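Local structure of protein Kif13b (Mus musculus, 5B64) at residues E27-A32 with T39-T44; E33-R38 with Q96-C101. The protein belongs to the kinesin-3 family of microtubule motors and probably uses the region described here to bind cargo proteins such as Dlg scaffolds. One frame throughout, in Å; residues are numbered along the deposited sequence.

Interaction 1 of 2, residues E27-A32 with T39-T44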
loop_
_atom_site.group_PDB
_atom_site.type_symbol
_atom_site.label_atom_id
_atom_site.label_comp_id
_atom_site.label_asym_id
_atom_site.label_seq_id
_atom_site.Cartn_x
_atom_site.Cartn_y
_atom_site.Cartn_z
ATOM N N GLU B 27 -17.724 -11.311 -2.252
ATOM C CA GLU B 27 -17.712 -9.882 -1.956
ATOM C C GLU B 27 -16.310 -9.485 -1.526
ATOM O O GLU B 27 -15.796 -8.453 -1.962
ATOM C CB GLU B 27 -18.764 -9.481 -0.909
ATOM C CG GLU B 27 -18.750 -7.982 -0.566
ATOM C CD GLU B 27 -20.090 -7.441 -0.024
ATOM O OE1 GLU B 27 -20.140 -6.979 1.137
ATOM O OE2 GLU B 27 -21.094 -7.446 -0.772
ATOM N N ALA B 28 -15.677 -10.317 -0.702
ATOM C CA ALA B 28 -14.321 -10.011 -0.251
ATOM C C ALA B 28 -13.392 -9.875 -1.465
ATOM O O ALA B 28 -12.641 -8.904 -1.580
ATOM C CB ALA B 28 -13.808 -11.069 0.710
ATOM N N SER B 29 -13.485 -10.831 -2.381
ATOM C CA SER B 29 -12.627 -10.848 -3.552
ATOM C C SER B 29 -12.716 -9.571 -4.371
ATOM O O SER B 29 -11.709 -9.094 -4.908
ATOM C CB SER B 29 -12.957 -12.043 -4.438
ATOM O OG SER B 29 -12.425 -13.227 -3.869
ATOM N N TYR B 30 -13.919 -9.019 -4.459
ATOM C CA TYR B 30 -14.162 -7.879 -5.323
ATOM C C TYR B 30 -13.531 -6.604 -4.733
ATOM O O TYR B 30 -12.866 -5.822 -5.447
ATOM C CB TYR B 30 -15.670 -7.697 -5.529
ATOM C CG TYR B 30 -16.002 -6.392 -6.190
ATOM C CD1 TYR B 30 -16.505 -5.322 -5.453
ATOM C CD2 TYR B 30 -15.774 -6.210 -7.552
ATOM C CE1 TYR B 30 -16.788 -4.092 -6.077
ATOM C CE2 TYR B 30 -16.055 -5.004 -8.165
ATOM C CZ TYR B 30 -16.558 -3.957 -7.425
ATOM O OH TYR B 30 -16.825 -2.771 -8.050
ATOM N N ILE B 31 -13.761 -6.394 -3.437
ATOM C CA ILE B 31 -13.235 -5.235 -2.742
ATOM C C ILE B 31 -11.721 -5.288 -2.755
ATOM O O ILE B 31 -11.041 -4.272 -2.957
ATOM C CB ILE B 31 -13.709 -5.215 -1.294
ATOM C CG1 ILE B 31 -15.227 -5.050 -1.253
ATOM C CG2 ILE B 31 -13.013 -4.114 -0.530
ATOM C CD1 ILE B 31 -15.796 -5.180 0.094
ATOM N N ALA B 32 -11.198 -6.490 -2.552
ATOM C CA ALA B 32 -9.769 -6.692 -2.593
ATOM C C ALA B 32 -9.237 -6.294 -3.971
ATOM O O ALA B 32 -8.198 -5.646 -4.093
ATOM C CB ALA B 32 -9.435 -8.118 -2.269
ATOM N N THR B 39 -6.479 -10.836 -3.836
ATOM C CA THR B 39 -6.422 -11.927 -2.881
ATOM C C THR B 39 -7.525 -12.941 -3.209
ATOM O O THR B 39 -8.666 -12.568 -3.428
ATOM C CB THR B 39 -6.577 -11.399 -1.425
ATOM O OG1 THR B 39 -5.561 -10.427 -1.155
ATOM C CG2 THR B 39 -6.461 -12.532 -0.396
ATOM N N GLU B 40 -7.178 -14.218 -3.263
ATOM C CA GLU B 40 -8.141 -15.260 -3.615
ATOM C C GLU B 40 -8.837 -15.788 -2.353
ATOM O O GLU B 40 -8.185 -16.094 -1.352
ATOM C CB GLU B 40 -7.439 -16.389 -4.391
ATOM C CG GLU B 40 -8.259 -17.654 -4.566
ATOM C CD GLU B 40 -7.409 -18.868 -4.971
ATOM O OE1 GLU B 40 -7.087 -19.712 -4.098
ATOM O OE2 GLU B 40 -7.064 -18.983 -6.164
ATOM N N TYR B 41 -10.164 -15.852 -2.391
ATOM C CA TYR B 41 -10.918 -16.454 -1.300
ATOM C C TYR B 41 -11.620 -17.694 -1.821
ATOM O O TYR B 41 -12.443 -17.614 -2.724
ATOM C CB TYR B 41 -11.910 -15.464 -0.681
ATOM C CG TYR B 41 -11.227 -14.256 -0.084
ATOM C CD1 TYR B 41 -10.669 -14.300 1.201
ATOM C CD2 TYR B 41 -11.104 -13.072 -0.823
ATOM C CE1 TYR B 41 -10.022 -13.189 1.733
ATOM C CE2 TYR B 41 -10.467 -11.968 -0.301
ATOM C CZ TYR B 41 -9.923 -12.028 0.970
ATOM O OH TYR B 41 -9.278 -10.911 1.456
ATOM N N LYS B 42 -11.248 -18.841 -1.266
ATOM C CA LYS B 42 -11.836 -20.109 -1.638
ATOM C C LYS B 42 -12.526 -20.731 -0.424
ATOM O O LYS B 42 -12.030 -20.641 0.697
ATOM C CB LYS B 42 -10.754 -21.062 -2.137
ATOM C CG LYS B 42 -10.449 -21.023 -3.625
ATOM C CD LYS B 42 -9.452 -22.136 -3.947
ATOM C CE LYS B 42 -8.860 -22.010 -5.348
ATOM N NZ LYS B 42 -7.706 -22.944 -5.540
ATOM N N VAL B 43 -13.664 -21.374 -0.652
ATOM C CA VAL B 43 -14.378 -22.039 0.423
ATOM C C VAL B 43 -13.939 -23.510 0.574
ATOM O O VAL B 43 -13.937 -24.278 -0.400
ATOM C CB VAL B 43 -15.912 -21.930 0.225
ATOM C CG1 VAL B 43 -16.668 -22.688 1.322
ATOM C CG2 VAL B 43 -16.345 -20.470 0.172
ATOM N N THR B 44 -13.535 -23.870 1.795
ATOM C CA THR B 44 -13.244 -25.253 2.165
ATOM C C THR B 44 -13.981 -25.651 3.435
ATOM O O THR B 44 -14.794 -24.912 3.984
ATOM C CB THR B 44 -11.763 -25.475 2.501
ATOM O OG1 THR B 44 -11.084 -24.212 2.628
ATOM C CG2 THR B 44 -11.083 -26.396 1.473
#
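Ser29 and Tyr41 face each other with their CA atoms 6.3 Å apart, and three residues later on the helix the CA atoms of Ala32 and Thr39 come within 6.2 Å. Helix segment 27-32 and strand 40-44 run almost exactly antiparallel, at 175°, with their axes 7.9 Å apart at closest approach. The chain leaves helix 9-34, reverses, and lays strand 40-46, at the edge of the chain's three-stranded antiparallel sheet, along the same helix.

Tyr41 is the residue on which most of the contacts converge: Ala28, Ser29 and Ala32 all reach its ring. With its CG beside the backbone N and anti to the carbonyl carbon (chi1 -61°), the ring stands against the helix and offers one face to Ala28. The methyl CB of Ala28 lies 3.9 Å from the centroid of the Tyr41 ring and 22° off its normal, which meets the geometry of a CH-pi contact. Its offset is toward the rim, and the nearest ring atom to Ala28 CB is Tyr41 CE2 at 3.6 Å. Ser29 approaches differently: its OG sits in the ring plane, at the edge, 3.3 Å from Tyr41 CD2. The hydroxyl's hydrogen bond goes instead to the backbone O of Val25, one turn back in the helix. Ala32 completes the contact at its far end, its CB 4.4 Å from the CB of Thr39.

Met91 of helix 81-100 touches both Ala28 and Tyr41, and Val69 of the adjacent strand also meets Tyr41, so helix and sheet share a buried core. The polar ends find partners outside the pair: Tyr41 OH bonds to Phe118 O, and Thr39 OG1 to Lys37 O. Helix and strand are therefore joined by methyl and ring packing, the small alanines probably permitting the close approach, while hydrogen bonds to backbone carbonyls satisfy the hydroxyls.

Interaction 2 of 2, residues E33-R38 with Q96-C101; sequences EELDKR and QEWKEC
Leu35 lies on the indole of Trp98 just where helix 9-34 ends in a Schellman motif, the chain turning at Asp36 with positive phi and with Asp36 N bonded back to Glu33 O. The tight part of the contact is the leucine branch: CD2 of Leu35 is over one face of the ring, offset toward its rim and 3.5 Å from CE3 of Trp98. Trp98 reaches it by holding CG anti to the backbone N (chi1 -180°), which sends the indole from helix 81-100 across to the helix end. There the carbonyl O of Glu34 approaches obliquely, 3.5 Å from Trp98 CH2.

The side of Glu34 is looser. Its CB is 4.1 Å from Trp98 CZ3, and its carboxylate is turned 77° from the ring plane. The opposite charge of Lys99 is near but not in contact, Glu34 OE1 and Lys99 NZ being 4.7 Å apart.

Phe112, edge-to-face with Trp98, extends this packing to helix 106-114. Replacing Trp98 by an alanine would probably leave Leu35 CD2 without its aromatic partner and open a gap between the ends of the two helices. Beyond the turn, Arg38 meets the Glu33 carboxylate side-on, NH2 facing OE2 while NE lies 2.9 Å from Glu33 OE1, on its syn lone pair.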
loop_
_atom_site.group_PDB
_atom_site.type_symbol
_atom_site.label_atom_id
_atom_site.label_comp_id
_atom_site.label_asym_id
_atom_site.label_seq_id
_atom_site.Cartn_x
_atom_site.Cartn_y
_atom_site.Cartn_z
ATOM N N GLU B 33 -9.968 -6.644 -5.017
ATOM C CA GLU B 33 -9.526 -6.297 -6.363
ATOM C C GLU B 33 -9.556 -4.781 -6.569
ATOM O O GLU B 33 -8.644 -4.212 -7.179
ATOM C CB GLU B 33 -10.389 -7.012 -7.422
ATOM C CG GLU B 33 -9.845 -6.914 -8.837
ATOM C CD GLU B 33 -8.564 -7.722 -9.051
ATOM O OE1 GLU B 33 -8.348 -8.739 -8.342
ATOM O OE2 GLU B 33 -7.772 -7.343 -9.943
ATOM N N GLU B 34 -10.609 -4.139 -6.062
ATOM C CA GLU B 34 -10.785 -2.699 -6.234
ATOM C C GLU B 34 -9.650 -1.929 -5.565
ATOM O O GLU B 34 -9.168 -0.906 -6.081
ATOM C CB GLU B 34 -12.129 -2.241 -5.656
ATOM C CG GLU B 34 -13.348 -2.601 -6.498
ATOM C CD GLU B 34 -13.268 -2.040 -7.912
ATOM O OE1 GLU B 34 -13.597 -0.846 -8.118
ATOM O OE2 GLU B 34 -12.871 -2.799 -8.820
ATOM N N LEU B 35 -9.222 -2.437 -4.413
ATOM C CA LEU B 35 -8.256 -1.723 -3.601
ATOM C C LEU B 35 -6.842 -2.052 -4.028
ATOM O O LEU B 35 -5.870 -1.556 -3.447
ATOM C CB LEU B 35 -8.488 -2.000 -2.123
ATOM C CG LEU B 35 -9.791 -1.407 -1.583
ATOM C CD1 LEU B 35 -9.579 -0.958 -0.194
ATOM C CD2 LEU B 35 -10.258 -0.229 -2.398
ATOM N N ASP B 36 -6.760 -2.868 -5.076
ATOM C CA ASP B 36 -5.514 -3.300 -5.674
ATOM C C ASP B 36 -4.693 -4.098 -4.670
ATOM O O ASP B 36 -3.472 -3.939 -4.548
ATOM C CB ASP B 36 -4.738 -2.117 -6.242
ATOM C CG ASP B 36 -3.671 -2.547 -7.223
ATOM O OD1 ASP B 36 -3.783 -3.671 -7.766
ATOM O OD2 ASP B 36 -2.723 -1.761 -7.458
ATOM N N LYS B 37 -5.400 -4.949 -3.937
ATOM C CA LYS B 37 -4.798 -5.896 -3.012
ATOM C C LYS B 37 -5.332 -7.275 -3.382
ATOM O O LYS B 37 -5.949 -7.928 -2.547
ATOM C CB LYS B 37 -5.240 -5.586 -1.583
ATOM C CG LYS B 37 -4.897 -4.208 -1.078
ATOM C CD LYS B 37 -3.578 -4.218 -0.322
ATOM C CE LYS B 37 -2.971 -2.833 -0.294
ATOM N NZ LYS B 37 -3.902 -1.811 0.268
ATOM N N ARG B 38 -5.128 -7.696 -4.633
ATOM C CA ARG B 38 -5.673 -8.955 -5.148
ATOM C C ARG B 38 -5.402 -10.152 -4.220
ATOM O O ARG B 38 -4.258 -10.424 -3.845
ATOM C CB ARG B 38 -5.148 -9.231 -6.565
ATOM C CG ARG B 38 -5.598 -10.559 -7.165
ATOM C CD ARG B 38 -5.201 -10.695 -8.626
ATOM N NE ARG B 38 -5.955 -9.792 -9.497
ATOM C CZ ARG B 38 -5.751 -9.667 -10.811
ATOM N NH1 ARG B 38 -4.815 -10.392 -11.417
ATOM N NH2 ARG B 38 -6.482 -8.813 -11.522
ATOM N N GLN B 96 -15.599 2.101 1.217
ATOM C CA GLN B 96 -16.429 3.294 1.171
ATOM C C GLN B 96 -15.565 4.511 1.464
ATOM O O GLN B 96 -15.777 5.581 0.912
ATOM C CB GLN B 96 -17.579 3.194 2.165
ATOM C CG GLN B 96 -18.478 4.401 2.160
ATOM C CD GLN B 96 -19.598 4.293 3.187
ATOM O OE1 GLN B 96 -19.380 3.866 4.328
ATOM N NE2 GLN B 96 -20.807 4.675 2.785
ATOM N N GLU B 97 -14.572 4.332 2.328
ATOM C CA GLU B 97 -13.628 5.399 2.603
ATOM C C GLU B 97 -12.839 5.757 1.336
ATOM O O GLU B 97 -12.608 6.928 1.046
ATOM C CB GLU B 97 -12.677 5.013 3.741
ATOM C CG GLU B 97 -12.063 6.221 4.408
ATOM C CD GLU B 97 -10.905 5.891 5.345
ATOM O OE1 GLU B 97 -10.217 6.847 5.806
ATOM O OE2 GLU B 97 -10.685 4.693 5.618
ATOM N N TRP B 98 -12.433 4.734 0.593
ATOM C CA TRP B 98 -11.691 4.911 -0.640
ATOM C C TRP B 98 -12.519 5.643 -1.693
ATOM O O TRP B 98 -12.055 6.634 -2.270
ATOM C CB TRP B 98 -11.246 3.543 -1.165
ATOM C CG TRP B 98 -10.461 3.601 -2.437
ATOM C CD1 TRP B 98 -9.248 4.196 -2.627
ATOM C CD2 TRP B 98 -10.824 3.019 -3.690
ATOM N NE1 TRP B 98 -8.838 4.024 -3.926
ATOM C CE2 TRP B 98 -9.791 3.309 -4.600
ATOM C CE3 TRP B 98 -11.929 2.286 -4.138
ATOM C CZ2 TRP B 98 -9.825 2.883 -5.928
ATOM C CZ3 TRP B 98 -11.965 1.865 -5.461
ATOM C CH2 TRP B 98 -10.919 2.163 -6.338
ATOM N N LYS B 99 -13.738 5.146 -1.923
ATOM C CA LYS B 99 -14.686 5.702 -2.902
ATOM C C LYS B 99 -15.113 7.148 -2.638
ATOM O O LYS B 99 -15.589 7.839 -3.543
ATOM C CB LYS B 99 -15.944 4.832 -2.973
ATOM C CG LYS B 99 -15.817 3.667 -3.921
ATOM C CD LYS B 99 -15.289 4.167 -5.253
ATOM C CE LYS B 99 -15.337 3.121 -6.351
ATOM N NZ LYS B 99 -14.694 3.662 -7.584
ATOM N N GLU B 100 -14.953 7.597 -1.398
ATOM C CA GLU B 100 -15.440 8.901 -0.998
ATOM C C GLU B 100 -14.293 9.868 -0.769
ATOM O O GLU B 100 -14.516 11.066 -0.571
ATOM C CB GLU B 100 -16.290 8.778 0.262
ATOM C CG GLU B 100 -17.706 8.328 -0.023
ATOM C CD GLU B 100 -18.474 7.971 1.237
ATOM O OE1 GLU B 100 -17.970 8.267 2.354
ATOM O OE2 GLU B 100 -19.575 7.383 1.098
ATOM N N CYS B 101 -13.069 9.349 -0.791
ATOM C CA CYS B 101 -11.894 10.189 -0.619
ATOM C C CYS B 101 -11.699 11.076 -1.836
ATOM O O CYS B 101 -11.667 10.590 -2.960
ATOM C CB CYS B 101 -10.637 9.348 -0.421
ATOM S SG CYS B 101 -9.187 10.369 -0.045
#

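Both interactions use helix 9-34, but at different depths: interaction 1 is buried near the centre of the chain, whereas interaction 2 is a surface contact centred about 16 Å from the chain centre. The first sets the helix against the sheet; the second sets its C-terminal end against helix 81-100. Each turns on one aromatic ring with an aliphatic group over a face, yet the polar groups differ, hydroxyls bonded to backbone carbonyls in the core and charged side chains at the surface. The segments alternate along the chain, and the two sites meet at the helix end, where Ala32 O and Lys37 N, 2.9 Å apart, probably form a hydrogen bond.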